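Local coordinates for protein ATP-dependent DNA helicase RecQ (Porphyromonas gingivalis, PDB 3IUO) that probably couples ATP hydrolysis to 3'-5' unwinding of duplex DNA, the chain here being the C-terminal piece of the helicase with its helix-turn-helix domain, at residues B[33-38]-B[63-68]; B[80-85]-B[113-118]. One frame throughout, in Å; residues are numbered along the deposited sequence. Where two conformers were deposited one is given.

Contact 1 of 2, residues B[33-38]-B[63-68]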
loop_
_atom_site.group_PDB
_atom_site.type_symbol
_atom_site.label_atom_id
_atom_site.label_comp_id
_atom_site.label_asym_id
_atom_site.label_seq_id
_atom_site.Cartn_x
_atom_site.Cartn_y
_atom_site.Cartn_z
ATOM N N VAL B 33 -20.079 -17.710 -4.296
ATOM C CA VAL B 33 -20.073 -18.494 -3.055
ATOM C C VAL B 33 -19.623 -17.544 -1.936
ATOM O O VAL B 33 -18.654 -16.819 -2.105
ATOM C CB VAL B 33 -19.097 -19.692 -3.153
ATOM C CG1 VAL B 33 -19.082 -20.501 -1.863
ATOM C CG2 VAL B 33 -19.476 -20.578 -4.321
ATOM N N ALA B 34 -20.321 -17.553 -0.800
ATOM C CA ALA B 34 -19.998 -16.642 0.305
ATOM C C ALA B 34 -18.568 -16.888 0.775
ATOM O O ALA B 34 -18.112 -18.033 0.834
ATOM C CB ALA B 34 -20.990 -16.803 1.455
ATOM N N LEU B 35 -17.849 -15.807 1.071
ATOM C CA LEU B 35 -16.437 -15.926 1.425
ATOM C C LEU B 35 -16.207 -16.779 2.668
ATOM O O LEU B 35 -15.235 -17.536 2.726
ATOM C CB LEU B 35 -15.769 -14.556 1.549
ATOM C CG LEU B 35 -15.108 -14.058 0.253
ATOM C CD1 LEU B 35 -16.151 -13.768 -0.818
ATOM C CD2 LEU B 35 -14.242 -12.830 0.529
ATOM N N ASP B 36 -17.102 -16.687 3.645
ATOM C CA ASP B 36 -16.971 -17.541 4.817
ATOM C C ASP B 36 -17.168 -19.029 4.436
ATOM O O ASP B 36 -16.486 -19.904 4.973
ATOM C CB ASP B 36 -17.856 -17.066 5.991
ATOM C CG ASP B 36 -19.322 -16.871 5.608
ATOM O OD1 ASP B 36 -19.652 -16.653 4.417
ATOM O OD2 ASP B 36 -20.162 -16.934 6.523
ATOM N N ASP B 37 -18.052 -19.308 3.476
ATOM C CA ASP B 37 -18.204 -20.670 2.952
ATOM C C ASP B 37 -16.981 -21.126 2.157
ATOM O O ASP B 37 -16.566 -22.288 2.252
ATOM C CB ASP B 37 -19.476 -20.819 2.108
ATOM C CG ASP B 37 -20.747 -20.712 2.931
ATOM O OD1 ASP B 37 -20.684 -20.796 4.180
ATOM O OD2 ASP B 37 -21.822 -20.549 2.315
ATOM N N ILE B 38 -16.385 -20.213 1.394
ATOM C CA ILE B 38 -15.145 -20.528 0.706
ATOM C C ILE B 38 -14.049 -20.908 1.730
ATOM O O ILE B 38 -13.360 -21.902 1.557
ATOM C CB ILE B 38 -14.672 -19.340 -0.201
ATOM C CG1 ILE B 38 -15.688 -19.068 -1.314
ATOM C CG2 ILE B 38 -13.311 -19.633 -0.792
ATOM C CD1 ILE B 38 -15.336 -17.861 -2.221
ATOM N N ILE B 63 -11.309 -9.634 -9.259
ATOM C CA ILE B 63 -12.418 -10.344 -8.618
ATOM C C ILE B 63 -13.476 -9.364 -8.149
ATOM O O ILE B 63 -13.161 -8.197 -7.780
ATOM C CB ILE B 63 -11.944 -11.173 -7.433
ATOM C CG1 ILE B 63 -11.234 -10.279 -6.414
ATOM C CG2 ILE B 63 -11.009 -12.303 -7.903
ATOM C CD1 ILE B 63 -11.064 -10.970 -5.064
ATOM N N ASN B 64 -14.712 -9.850 -8.101
ATOM C CA ASN B 64 -15.763 -9.050 -7.564
ATOM C C ASN B 64 -16.420 -9.708 -6.376
ATOM O O ASN B 64 -17.038 -10.752 -6.507
ATOM C CB ASN B 64 -16.800 -8.692 -8.627
ATOM C CG ASN B 64 -17.654 -7.532 -8.162
ATOM O OD1 ASN B 64 -18.437 -7.672 -7.238
ATOM N ND2 ASN B 64 -17.423 -6.350 -8.736
ATOM N N ILE B 65 -16.284 -9.075 -5.209
ATOM C CA ILE B 65 -16.903 -9.604 -3.981
ATOM C C ILE B 65 -18.070 -8.749 -3.449
ATOM O O ILE B 65 -18.401 -8.821 -2.263
ATOM C CB ILE B 65 -15.834 -9.851 -2.861
ATOM C CG1 ILE B 65 -15.095 -8.566 -2.501
ATOM C CG2 ILE B 65 -14.820 -10.912 -3.330
ATOM C CD1 ILE B 65 -14.417 -8.608 -1.120
ATOM N N ASP B 66 -18.646 -7.910 -4.309
ATOM C CA ASP B 66 -19.782 -7.055 -3.910
ATOM C C ASP B 66 -20.935 -7.867 -3.358
ATOM O O ASP B 66 -21.566 -7.443 -2.386
ATOM C CB ASP B 66 -20.324 -6.227 -5.079
ATOM C CG ASP B 66 -19.357 -5.168 -5.560
ATOM O OD1 ASP B 66 -18.331 -4.924 -4.885
ATOM O OD2 ASP B 66 -19.633 -4.579 -6.634
ATOM N N TYR B 67 -21.204 -9.033 -3.954
ATOM C CA TYR B 67 -22.312 -9.883 -3.523
ATOM C C TYR B 67 -22.190 -10.244 -2.040
ATOM O O TYR B 67 -23.180 -10.318 -1.329
ATOM C CB TYR B 67 -22.351 -11.153 -4.370
ATOM C CG TYR B 67 -21.199 -12.104 -4.144
ATOM C CD1 TYR B 67 -21.302 -13.156 -3.240
ATOM C CD2 TYR B 67 -19.998 -11.955 -4.847
ATOM C CE1 TYR B 67 -20.246 -14.032 -3.032
ATOM C CE2 TYR B 67 -18.927 -12.824 -4.646
ATOM C CZ TYR B 67 -19.056 -13.849 -3.731
ATOM O OH TYR B 67 -18.007 -14.717 -3.549
ATOM N N PHE B 68 -20.962 -10.461 -1.582
ATOM C CA PHE B 68 -20.720 -10.828 -0.196
ATOM C C PHE B 68 -20.703 -9.604 0.724
ATOM O O PHE B 68 -21.358 -9.598 1.768
ATOM C CB PHE B 68 -19.439 -11.663 -0.085
ATOM C CG PHE B 68 -19.051 -12.008 1.332
ATOM C CD1 PHE B 68 -19.676 -13.049 2.002
ATOM C CD2 PHE B 68 -18.044 -11.296 1.982
ATOM C CE1 PHE B 68 -19.312 -13.379 3.309
ATOM C CE2 PHE B 68 -17.676 -11.609 3.266
ATOM C CZ PHE B 68 -18.315 -12.659 3.945
#
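Leu35 and Phe68 make the main fit between the start of helix 35-41 and the start of helix 66-72. The CB of Leu35 sits squarely over one face of the Phe68 ring, 3.8 Å from the ring centroid and 7° off the ring normal, a CH-pi contact. Beyond CB, the branch of Leu35, in the conformer given, drops into the notch between Phe68 and Tyr67: Leu35 CD1 rests 4.0 Å from Phe68 CB and 3.4 Å from Tyr67 OH, and Ile65 CG2 lies at the back of the notch, 4.0 Å from the same methyl. The Phe68 ring reaches across because its CG is swung anti to the backbone N. Its rim lies along the first turn of helix 35-41, where Phe68 CD1 touches the CB of Ala34, the N-cap residue, and Phe68 CE1 approaches Asp36 OD1, the carboxylate turned obliquely to the ring. Both segments belong to the RecQ-1-like helix-turn-helix domain, and the contact brings the beginnings of two of its short helices together, each just after an N-cap residue, Ala34 and Ile65. Tyr67 takes a different first torsion, its CG between the backbone N and the carbonyl carbon (chi1 69°), and its hydroxyl reaches both the CD1 methyl of Leu35 and the Val33 carbonyl. Tyr67 OH donates to Val33 O at 2.6 Å, coming in above the carbonyl plane by 39° rather than along a lone pair. That carbonyl oxygen lies at the edge of the ring, near its plane, and Ala34 N approaches the same rim. Behind these side chains, Leu35 and Ile65 both press on Leu111 of helix 106-121, Phe68 meets Phe46 at the start of helix 46-58, and Tyr67 leans on Ile29 of helix 15-30.

Contact 2 of 2, residues B[80-85]-B[113-118]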
loop_
_atom_site.group_PDB
_atom_site.type_symbol
_atom_site.label_atom_id
_atom_site.label_comp_id
_atom_site.label_asym_id
_atom_site.label_seq_id
_atom_site.Cartn_x
_atom_site.Cartn_y
_atom_site.Cartn_z
ATOM N N ASP B 80 -18.085 4.598 3.882
ATOM C CA ASP B 80 -17.046 5.368 4.561
ATOM C C ASP B 80 -15.637 4.802 4.335
ATOM O O ASP B 80 -14.709 5.552 4.067
ATOM C CB ASP B 80 -17.363 5.507 6.047
ATOM C CG ASP B 80 -18.602 6.360 6.291
ATOM O OD1 ASP B 80 -18.924 7.217 5.436
ATOM O OD2 ASP B 80 -19.265 6.183 7.332
ATOM N N ILE B 81 -15.498 3.481 4.406
ATOM C CA ILE B 81 -14.200 2.864 4.164
ATOM C C ILE B 81 -13.806 3.022 2.689
ATOM O O ILE B 81 -12.654 3.306 2.385
ATOM C CB ILE B 81 -14.185 1.367 4.584
ATOM C CG1 ILE B 81 -14.464 1.219 6.090
ATOM C CG2 ILE B 81 -12.832 0.735 4.282
ATOM C CD1 ILE B 81 -14.936 -0.184 6.447
ATOM N N PHE B 82 -14.774 2.870 1.779
ATOM C CA PHE B 82 -14.492 2.967 0.332
ATOM C C PHE B 82 -14.010 4.389 0.055
ATOM O O PHE B 82 -13.035 4.607 -0.691
ATOM C CB PHE B 82 -15.757 2.576 -0.459
ATOM C CG PHE B 82 -15.533 2.105 -1.897
ATOM C CD1 PHE B 82 -14.404 1.444 -2.306
ATOM C CD2 PHE B 82 -16.573 2.241 -2.824
ATOM C CE1 PHE B 82 -14.252 1.010 -3.669
ATOM C CE2 PHE B 82 -16.442 1.793 -4.149
ATOM C CZ PHE B 82 -15.261 1.182 -4.566
ATOM N N GLU B 83 -14.705 5.368 0.643
ATOM C CA GLU B 83 -14.304 6.763 0.488
ATOM C C GLU B 83 -12.913 7.028 1.028
ATOM O O GLU B 83 -12.114 7.750 0.392
ATOM C CB GLU B 83 -15.292 7.712 1.152
ATOM C CG GLU B 83 -15.210 9.080 0.541
ATOM C CD GLU B 83 -15.839 9.164 -0.881
ATOM O OE1 GLU B 83 -16.456 8.181 -1.381
ATOM O OE2 GLU B 83 -15.730 10.246 -1.501
ATOM N N TYR B 84 -12.599 6.422 2.176
ATOM C CA TYR B 84 -11.238 6.493 2.693
ATOM C C TYR B 84 -10.218 6.036 1.635
ATOM O O TYR B 84 -9.234 6.743 1.359
ATOM C CB TYR B 84 -11.076 5.675 3.994
ATOM C CG TYR B 84 -9.628 5.482 4.308
ATOM C CD1 TYR B 84 -8.910 6.470 4.984
ATOM C CD2 TYR B 84 -8.942 4.356 3.827
ATOM C CE1 TYR B 84 -7.524 6.337 5.201
ATOM C CE2 TYR B 84 -7.578 4.203 4.027
ATOM C CZ TYR B 84 -6.874 5.179 4.725
ATOM O OH TYR B 84 -5.535 5.031 4.937
ATOM N N PHE B 85 -10.459 4.892 1.006
ATOM C CA PHE B 85 -9.487 4.420 0.012
ATOM C C PHE B 85 -9.404 5.320 -1.221
ATOM O O PHE B 85 -8.310 5.601 -1.764
ATOM C CB PHE B 85 -9.731 2.940 -0.338
ATOM C CG PHE B 85 -9.219 2.001 0.731
ATOM C CD1 PHE B 85 -7.832 1.880 0.944
ATOM C CD2 PHE B 85 -10.106 1.297 1.536
ATOM C CE1 PHE B 85 -7.341 1.051 1.974
ATOM C CE2 PHE B 85 -9.631 0.444 2.556
ATOM C CZ PHE B 85 -8.248 0.315 2.764
ATOM N N ARG B 113 -10.899 -2.986 1.127
ATOM C CA ARG B 113 -9.616 -2.747 0.458
ATOM C C ARG B 113 -9.466 -3.718 -0.739
ATOM O O ARG B 113 -8.997 -3.310 -1.796
ATOM C CB ARG B 113 -8.491 -2.927 1.473
ATOM C CG ARG B 113 -7.082 -2.727 0.907
ATOM C CD ARG B 113 -6.034 -2.784 1.987
ATOM N NE ARG B 113 -4.680 -2.683 1.409
ATOM C CZ ARG B 113 -3.970 -3.731 1.026
ATOM N NH1 ARG B 113 -4.480 -4.956 1.136
ATOM N NH2 ARG B 113 -2.769 -3.547 0.499
ATOM N N ILE B 114 -9.869 -4.973 -0.569
ATOM C CA ILE B 114 -9.890 -5.940 -1.712
ATOM C C ILE B 114 -10.737 -5.410 -2.847
ATOM O O ILE B 114 -10.307 -5.390 -4.010
ATOM C CB ILE B 114 -10.355 -7.342 -1.256
ATOM C CG1 ILE B 114 -9.243 -7.988 -0.405
ATOM C CG2 ILE B 114 -10.786 -8.229 -2.431
ATOM C CD1 ILE B 114 -9.774 -9.058 0.535
ATOM N N LYS B 115 -11.955 -4.967 -2.519
ATOM C CA LYS B 115 -12.879 -4.424 -3.515
ATOM C C LYS B 115 -12.219 -3.234 -4.250
ATOM O O LYS B 115 -12.213 -3.153 -5.489
ATOM C CB LYS B 115 -14.143 -3.975 -2.794
ATOM C CG LYS B 115 -15.097 -3.182 -3.684
ATOM C CD LYS B 115 -16.313 -2.797 -2.885
ATOM C CE LYS B 115 -17.101 -1.673 -3.553
ATOM N NZ LYS B 115 -17.733 -2.128 -4.841
ATOM N N PHE B 116 -11.671 -2.319 -3.478
ATOM C CA PHE B 116 -11.085 -1.131 -4.049
ATOM C C PHE B 116 -9.880 -1.438 -4.945
ATOM O O PHE B 116 -9.779 -0.900 -6.058
ATOM C CB PHE B 116 -10.669 -0.172 -2.920
ATOM C CG PHE B 116 -9.929 1.044 -3.392
ATOM C CD1 PHE B 116 -10.606 2.152 -3.888
ATOM C CD2 PHE B 116 -8.555 1.057 -3.327
ATOM C CE1 PHE B 116 -9.914 3.281 -4.310
ATOM C CE2 PHE B 116 -7.845 2.183 -3.757
ATOM C CZ PHE B 116 -8.535 3.279 -4.252
ATOM N N LEU B 117 -8.928 -2.232 -4.431
ATOM C CA LEU B 117 -7.724 -2.543 -5.246
ATOM C C LEU B 117 -8.068 -3.252 -6.530
ATOM O O LEU B 117 -7.481 -2.935 -7.597
ATOM C CB LEU B 117 -6.740 -3.396 -4.455
ATOM C CG LEU B 117 -6.095 -2.700 -3.263
ATOM C CD1 LEU B 117 -5.239 -3.714 -2.501
ATOM C CD2 LEU B 117 -5.281 -1.436 -3.646
ATOM N N SER B 118 -8.990 -4.201 -6.435
ATOM C CA SER B 118 -9.410 -4.938 -7.649
ATOM C C SER B 118 -10.032 -3.974 -8.666
ATOM O O SER B 118 -9.675 -3.961 -9.858
ATOM C CB SER B 118 -10.407 -6.031 -7.302
ATOM O OG SER B 118 -10.776 -6.721 -8.469
#
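A helix-helix crossing in the C-terminal half of the chain brings helix 75-87 against helix 106-121; the axes of the two short segments approach to 9.8 Å and cross at -43°. Aromatic rings fill the gap. Phe116, with CG anti to the backbone N (chi1 175°), projects toward the partner helix and takes the CB of Phe85 over the centre of one face, 3.6 Å from the ring centroid. The Phe85 and Phe116 rings themselves are slid apart and barely overlap. Phe82 comes from the neighbouring turn and sets its CE1 at the edge of the Phe116 ring, 3.8 Å from Phe116 CD1. Lys115 crosses Phe82 at about a right angle and lays its CE on one face, 3.5 Å from Phe82 CZ, while its NZ goes on to a salt bridge with Glu119. On the other flank the Phe85 ring lies against Arg113: Phe85 CZ is 3.5 Å from Arg113 CB, and the extended chain carries the guanidinium past the ring to a salt bridge with Asp91, with Thr90 of the second subunit packing on Arg113. Helix 93-100 packs on Phe85 through Ala96, and helix 46-58 backs helix 106-121 at Ile114 and Leu117.

How the contacts relate
From the N terminus, the chain leaves helix 15-30 and reaches contact 1, which closes a loop of 24 residues containing helix 46-58 by bringing 63-68 back to 33-38. Helix 66-72 then leads directly into helix 75-87, where contact 2 opens; it closes around helix 93-100 when 113-118 arrives. The two loops neither nest nor cross: they follow in series, their centres about 16 Å apart. Helix 106-121 nevertheless joins them. Lys115 NZ meets Asp66 OD1 at 2.9 Å in a salt bridge, and Ile114 packs against Ile63 and Ile65. Helix 106-121 is thus seated between the helix-turn-helix region and helix 75-87.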